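Local atomic coordinates of beta-glucosidase (Chaetomella raphigera, PDB entry 6JXG), a protein that probably hydrolyses terminal, non-reducing beta-D-glucosyl residues to release beta-D-glucose during cellulose breakdown, as a secreted family 3 glycoside hydrolase. Residues Ile49-Leu54 with Ile288-Trp292; Lys25-Val29 with Leu281-Val285; Asp3-Ala7 with Ala192-Ser196. One frame throughout, in Å; residues are numbered along the deposited sequence.

Contact 1: residues Ile49-Leu54 with Ile288-Trp292; sequences IGLPEL and ILASW
The carbonyl oxygen of G50 comes up to the indole edge of W292, with G50 O 3.6 Å from W292 CH2. The oxygen of I49 also lies near the ring plane, yet no hydrogen bond links the loop to the helix. The contact is carried by carbon instead. L51 holds its CG anti to the backbone N (chi1 -174°), which brings CD1 over the indole as a CH-pi contact, 3.5 Å from the centroid of the six-membered ring of W292 and only 8° off its normal. P52 and W292 point at each other, P52 CD coming obliquely to within 3.6 Å of W292 CZ2, while L54 CD2 comes within 3.9 Å of W292 CD1. Beyond the ring, I49 CD1 meets L289 CD2 tip to tip at 4.0 Å, and L51 CD1 lies 3.8 Å from that same L289 methyl. Replacing W292 by an alanine would probably open a gap between loop and helix, with L51 CD1 and P52 CD losing the ring they pack against. G50, with positive phi, and L51 fit a G1 beta bulge, and the loop packs its apolar side chains on helix 278-294 of the family 3 N-terminal domain, a member of the TIM-barrel clan.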
# COMPACT_ATOMS: atom_id res chain seq x y z
N ILE A 49 -19.14 19.60 23.94
CA ILE A 49 -18.34 20.24 22.90
C ILE A 49 -18.80 19.87 21.50
O ILE A 49 -18.08 20.15 20.50
CB ILE A 49 -16.84 19.95 23.09
CG1 ILE A 49 -16.56 18.43 23.10
CG2 ILE A 49 -16.31 20.57 24.39
CD1 ILE A 49 -15.08 18.08 22.92
N GLY A 50 -19.98 19.21 21.40
CA GLY A 50 -20.54 18.82 20.10
C GLY A 50 -19.72 17.72 19.43
O GLY A 50 -19.68 17.59 18.23
N LEU A 51 -18.98 16.94 20.23
CA LEU A 51 -18.19 15.85 19.66
C LEU A 51 -19.09 14.63 19.50
O LEU A 51 -19.64 14.15 20.49
CB LEU A 51 -17.08 15.49 20.64
CG LEU A 51 -16.06 14.46 20.13
CD1 LEU A 51 -15.12 15.11 19.09
CD2 LEU A 51 -15.21 14.00 21.30
N PRO A 52 -19.16 14.08 18.30
CA PRO A 52 -19.96 12.84 18.14
C PRO A 52 -19.30 11.63 18.72
O PRO A 52 -18.20 11.71 19.22
CB PRO A 52 -20.09 12.69 16.64
CG PRO A 52 -18.77 13.22 16.11
CD PRO A 52 -18.39 14.39 17.07
N GLU A 53 -19.99 10.49 18.63
CA GLU A 53 -19.43 9.23 18.93
C GLU A 53 -18.41 8.90 17.82
O GLU A 53 -18.77 8.34 16.80
CB GLU A 53 -20.55 8.20 19.04
CG GLU A 53 -20.13 6.81 19.46
CD GLU A 53 -21.29 5.85 19.62
OE1 GLU A 53 -21.12 4.63 19.56
OE2 GLU A 53 -22.37 6.33 19.84
N LEU A 54 -17.13 9.25 18.01
CA LEU A 54 -16.16 9.12 16.91
C LEU A 54 -16.11 7.70 16.34
O LEU A 54 -16.00 6.73 17.11
CB LEU A 54 -14.74 9.53 17.30
CG LEU A 54 -14.64 11.02 17.66
CD1 LEU A 54 -13.32 11.28 18.39
CD2 LEU A 54 -14.69 11.87 16.40
N ILE A 288 -6.32 14.38 19.72
CA ILE A 288 -7.51 13.78 19.11
C ILE A 288 -8.46 14.87 18.57
O ILE A 288 -8.86 14.85 17.40
CB ILE A 288 -8.28 12.90 20.12
CG1 ILE A 288 -7.39 11.74 20.57
CG2 ILE A 288 -9.56 12.34 19.48
CD1 ILE A 288 -7.76 11.04 21.85
N LEU A 289 -8.69 15.87 19.42
CA LEU A 289 -9.55 17.00 19.03
C LEU A 289 -8.87 17.84 17.94
O LEU A 289 -9.53 18.33 17.03
CB LEU A 289 -9.92 17.88 20.27
CG LEU A 289 -10.76 17.15 21.34
CD1 LEU A 289 -11.07 18.17 22.43
CD2 LEU A 289 -12.07 16.57 20.81
N ALA A 290 -7.55 18.06 18.02
CA ALA A 290 -6.86 18.82 17.00
C ALA A 290 -7.10 18.18 15.60
O ALA A 290 -7.33 18.88 14.62
CB ALA A 290 -5.38 18.90 17.29
N SER A 291 -6.95 16.88 15.51
CA SER A 291 -7.12 16.17 14.25
C SER A 291 -8.55 16.27 13.70
O SER A 291 -8.79 16.47 12.50
CB SER A 291 -6.73 14.71 14.47
OG SER A 291 -5.28 14.59 14.52
N TRP A 292 -9.51 16.18 14.61
CA TRP A 292 -10.94 16.43 14.34
C TRP A 292 -11.20 17.80 13.72
O TRP A 292 -11.83 17.91 12.63
CB TRP A 292 -11.73 16.24 15.65
CG TRP A 292 -13.23 16.28 15.55
CD1 TRP A 292 -14.01 15.43 14.84
CD2 TRP A 292 -14.13 17.16 16.25
NE1 TRP A 292 -15.33 15.74 15.03
CE2 TRP A 292 -15.43 16.78 15.90
CE3 TRP A 292 -13.95 18.17 17.20
CZ2 TRP A 292 -16.52 17.39 16.37
CZ3 TRP A 292 -15.08 18.79 17.67
CH2 TRP A 292 -16.35 18.39 17.25

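Contact 2: residues Lys25-Val29 with Leu281-Val285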
# COMPACT_ATOMS: atom_id res chain seq x y z
N LYS A 25 -12.77 13.39 29.33
CA LYS A 25 -11.41 13.14 28.74
C LYS A 25 -11.15 11.66 28.60
O LYS A 25 -10.75 11.20 27.55
CB LYS A 25 -10.34 13.81 29.60
CG LYS A 25 -10.45 15.33 29.52
CD LYS A 25 -9.47 16.02 30.45
CE LYS A 25 -9.80 17.48 30.49
NZ LYS A 25 -8.76 18.14 31.24
N ALA A 26 -11.42 10.91 29.66
CA ALA A 26 -11.26 9.46 29.60
C ALA A 26 -12.11 8.81 28.52
O ALA A 26 -11.68 7.89 27.85
CB ALA A 26 -11.50 8.82 30.98
N SER A 27 -13.29 9.32 28.27
CA SER A 27 -14.19 8.68 27.31
C SER A 27 -13.75 8.99 25.87
O SER A 27 -14.11 8.22 24.98
CB SER A 27 -15.68 9.10 27.55
OG SER A 27 -15.86 10.48 27.17
N ILE A 28 -12.96 10.06 25.69
CA ILE A 28 -12.43 10.43 24.40
C ILE A 28 -11.22 9.55 23.99
O ILE A 28 -11.01 9.28 22.82
CB ILE A 28 -12.04 11.91 24.35
CG1 ILE A 28 -13.30 12.77 24.36
CG2 ILE A 28 -11.35 12.32 23.06
CD1 ILE A 28 -13.07 14.28 24.57
N VAL A 29 -10.53 8.98 24.98
CA VAL A 29 -9.31 8.27 24.73
C VAL A 29 -9.53 6.75 24.83
O VAL A 29 -8.64 5.94 24.48
CB VAL A 29 -8.40 8.90 25.82
CG1 VAL A 29 -7.99 8.00 26.90
CG2 VAL A 29 -7.63 10.17 25.40
N LEU A 281 -2.84 12.81 29.86
CA LEU A 281 -4.26 12.70 29.35
C LEU A 281 -4.75 13.96 28.58
O LEU A 281 -5.40 13.89 27.53
CB LEU A 281 -5.25 12.37 30.49
CG LEU A 281 -6.75 12.39 30.26
CD1 LEU A 281 -7.15 11.40 29.17
CD2 LEU A 281 -7.46 12.05 31.55
N ASP A 282 -4.40 15.13 29.11
CA ASP A 282 -4.72 16.38 28.47
C ASP A 282 -4.10 16.42 27.09
O ASP A 282 -4.75 16.87 26.13
CB ASP A 282 -4.23 17.57 29.29
CG ASP A 282 -5.04 17.77 30.59
OD1 ASP A 282 -6.09 17.13 30.78
OD2 ASP A 282 -4.65 18.65 31.41
N ASP A 283 -2.87 15.93 26.97
CA ASP A 283 -2.16 15.94 25.70
C ASP A 283 -2.86 15.00 24.72
O ASP A 283 -3.07 15.35 23.58
CB ASP A 283 -0.71 15.53 25.89
CG ASP A 283 0.07 15.59 24.62
OD1 ASP A 283 0.37 16.70 24.17
OD2 ASP A 283 0.31 14.54 24.03
N MET A 284 -3.30 13.86 25.19
CA MET A 284 -4.01 12.87 24.35
C MET A 284 -5.25 13.47 23.73
O MET A 284 -5.49 13.40 22.55
CB MET A 284 -4.46 11.69 25.18
CG MET A 284 -3.43 10.75 25.71
SD MET A 284 -4.33 9.55 26.77
CE MET A 284 -3.09 8.68 27.63
N VAL A 285 -6.07 14.10 24.56
CA VAL A 285 -7.30 14.75 24.12
C VAL A 285 -7.09 15.91 23.22
O VAL A 285 -7.83 16.08 22.25
CB VAL A 285 -8.16 15.14 25.33
CG1 VAL A 285 -9.46 15.79 24.84
CG2 VAL A 285 -8.52 13.89 26.10
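L281 reaches both ends of 25-29, its CD2 3.9 Å from K25 CB and its CD1 4.0 Å from V29 CG2, so one leucine spans a full turn of helix 22-29. The CB of D282 points away from helix 22-29, but the carboxylate swings back, and K25 NZ donates to D282 OD1 over 2.9 Å in a salt bridge. The lysine comes from above the carboxylate plane, 40° out of it, at the end of a chain fully extended beyond CG. M284 lies across V29 at about a right angle: its CB is 3.5 Å and its SD 3.6 Å from V29 CG2, a tight fit. V285 closes the series by splitting its branches, CG1 reaching I28 CD1 at 3.9 Å and CG2 lying 3.9 Å from V29 CG2. The two short helical segments cross at 56°, with their axes 9.5 Å apart. D282 OD1 also accepts a bond from Q278 NE2, while L17 of helix 7-17 packs against K25, D282 and V285. The chemistry thus implies an apolar helix interface with one ion pair along its flank, whose carboxylate probably offsets the cost of burying the K25 ammonium group.

Contact 3: residues Asp3-Ala7 with Ala192-Ser196; sequences DGDWA and ANVAS
N193 sends its side chain toward D5 and W6, and every atom from CB outward has a neighbour there. CB passes 4.0 Å from W6 NE1, and N193 CG lies 3.6 Å from the same W6 NE1. With CG set anti to the carbonyl carbon (chi1 -71°), the amide reaches the edge of the indole. OD1 is gripped twice: W6 NE1 donates to it over 2.8 Å, and a water donates to it over 2.7 Å. The indole N-H comes from well above the carbonyl plane, 52° out of it, although the oxygen itself lies nearly in the plane of the W6 ring. The same water accepts from D5 N at 3.0 Å and so ties backbone to amide. At the other branch, N193 ND2 donates to D5 OD2 over 2.9 Å, meeting the carboxylate on its anti side through a bond bent to 139°. Held at both ends, the amide has its rotation fixed and its oxygen and nitrogen told apart. W6 is further placed by a ring stack with F294, while Q146 bonds to N193 O and A195 N. The D3-W6 segment is a type II' beta turn, with G4 at the positive-phi position. N193 also has positive phi, as the C-prime residue of the Schellman motif that ends helix 184-191, just before strand 196-199 of the barrel-like N-terminal domain.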
# COMPACT_ATOMS: atom_id res chain seq x y z
N ASP A 3 2.65 23.23 15.66
CA ASP A 3 3.70 23.36 14.62
C ASP A 3 3.16 23.03 13.21
O ASP A 3 2.14 22.36 13.08
CB ASP A 3 4.84 22.39 14.93
CG ASP A 3 5.82 22.91 15.97
OD1 ASP A 3 5.66 24.06 16.45
OD2 ASP A 3 6.78 22.18 16.26
N GLY A 4 3.85 23.50 12.14
CA GLY A 4 3.32 23.26 10.75
C GLY A 4 2.00 23.97 10.49
O GLY A 4 1.86 25.14 10.82
N ASP A 5 1.02 23.25 9.93
CA ASP A 5 -0.29 23.75 9.57
C ASP A 5 -1.42 23.62 10.68
O ASP A 5 -2.60 23.93 10.49
CB ASP A 5 -0.77 23.01 8.32
CG ASP A 5 0.19 23.17 7.10
OD1 ASP A 5 0.91 24.18 7.04
OD2 ASP A 5 0.20 22.30 6.19
N TRP A 6 -1.01 23.21 11.86
CA TRP A 6 -1.91 22.75 12.90
C TRP A 6 -2.28 23.81 13.99
O TRP A 6 -2.97 23.49 14.98
CB TRP A 6 -1.15 21.61 13.54
CG TRP A 6 -1.13 20.44 12.68
CD1 TRP A 6 -0.36 20.20 11.56
CD2 TRP A 6 -1.98 19.32 12.83
NE1 TRP A 6 -0.67 18.94 11.03
CE2 TRP A 6 -1.69 18.41 11.77
CE3 TRP A 6 -2.94 18.98 13.76
CZ2 TRP A 6 -2.35 17.21 11.64
CZ3 TRP A 6 -3.61 17.74 13.60
CH2 TRP A 6 -3.28 16.88 12.59
N ALA A 7 -1.82 25.04 13.82
CA ALA A 7 -1.97 26.01 14.89
C ALA A 7 -3.44 26.38 15.16
O ALA A 7 -3.84 26.37 16.30
CB ALA A 7 -1.09 27.24 14.65
N ALA A 192 2.58 15.02 5.05
CA ALA A 192 1.33 15.27 4.39
C ALA A 192 0.14 15.53 5.38
O ALA A 192 -0.97 15.39 5.01
CB ALA A 192 0.98 14.13 3.46
N ASN A 193 0.43 15.71 6.66
CA ASN A 193 -0.59 16.10 7.70
C ASN A 193 -1.57 15.01 7.98
O ASN A 193 -2.71 15.24 8.35
CB ASN A 193 -1.29 17.40 7.35
CG ASN A 193 -0.36 18.59 7.48
OD1 ASN A 193 0.42 18.69 8.43
ND2 ASN A 193 -0.39 19.46 6.50
N VAL A 194 -1.10 13.78 7.86
CA VAL A 194 -1.92 12.64 8.36
C VAL A 194 -2.47 12.89 9.77
O VAL A 194 -1.77 13.30 10.72
CB VAL A 194 -1.24 11.28 8.20
CG1 VAL A 194 -0.28 11.02 9.34
CG2 VAL A 194 -2.27 10.14 8.12
N ALA A 195 -3.77 12.63 9.92
CA ALA A 195 -4.47 12.93 11.20
C ALA A 195 -4.10 12.01 12.34
O ALA A 195 -4.13 12.41 13.54
CB ALA A 195 -5.98 12.90 10.96
N SER A 196 -3.82 10.74 12.01
CA SER A 196 -3.58 9.69 13.02
C SER A 196 -2.60 8.64 12.52
O SER A 196 -2.38 8.49 11.30
CB SER A 196 -4.90 9.02 13.48
OG SER A 196 -5.47 8.28 12.44
O HOH W 1 2.11 20.70 8.90

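Overall arrangement
Helix 278-294 is shared by contacts 1 and 2 and is touched by contact 3. Contacts 1 and 2 use successive parts of it, and they touch where I288 CD1 packs on V29 CG2 at 3.7 Å. Contact 3 meets the helix at S291, whose OG lies 2.7 Å from A195 O, a probable hydrogen bond; contacts 2 and 3 stay about 9 Å apart at their nearest atoms. All three are largely buried, W6 included, but contact 3 has an exposed rim at D5. Chemistry changes with place. Loop 49-54 and helix 22-29 bury mainly hydrocarbon against the helix, contact 2 adding an ion pair, whereas contact 3 relies on directed polar bonds and a water between two loops.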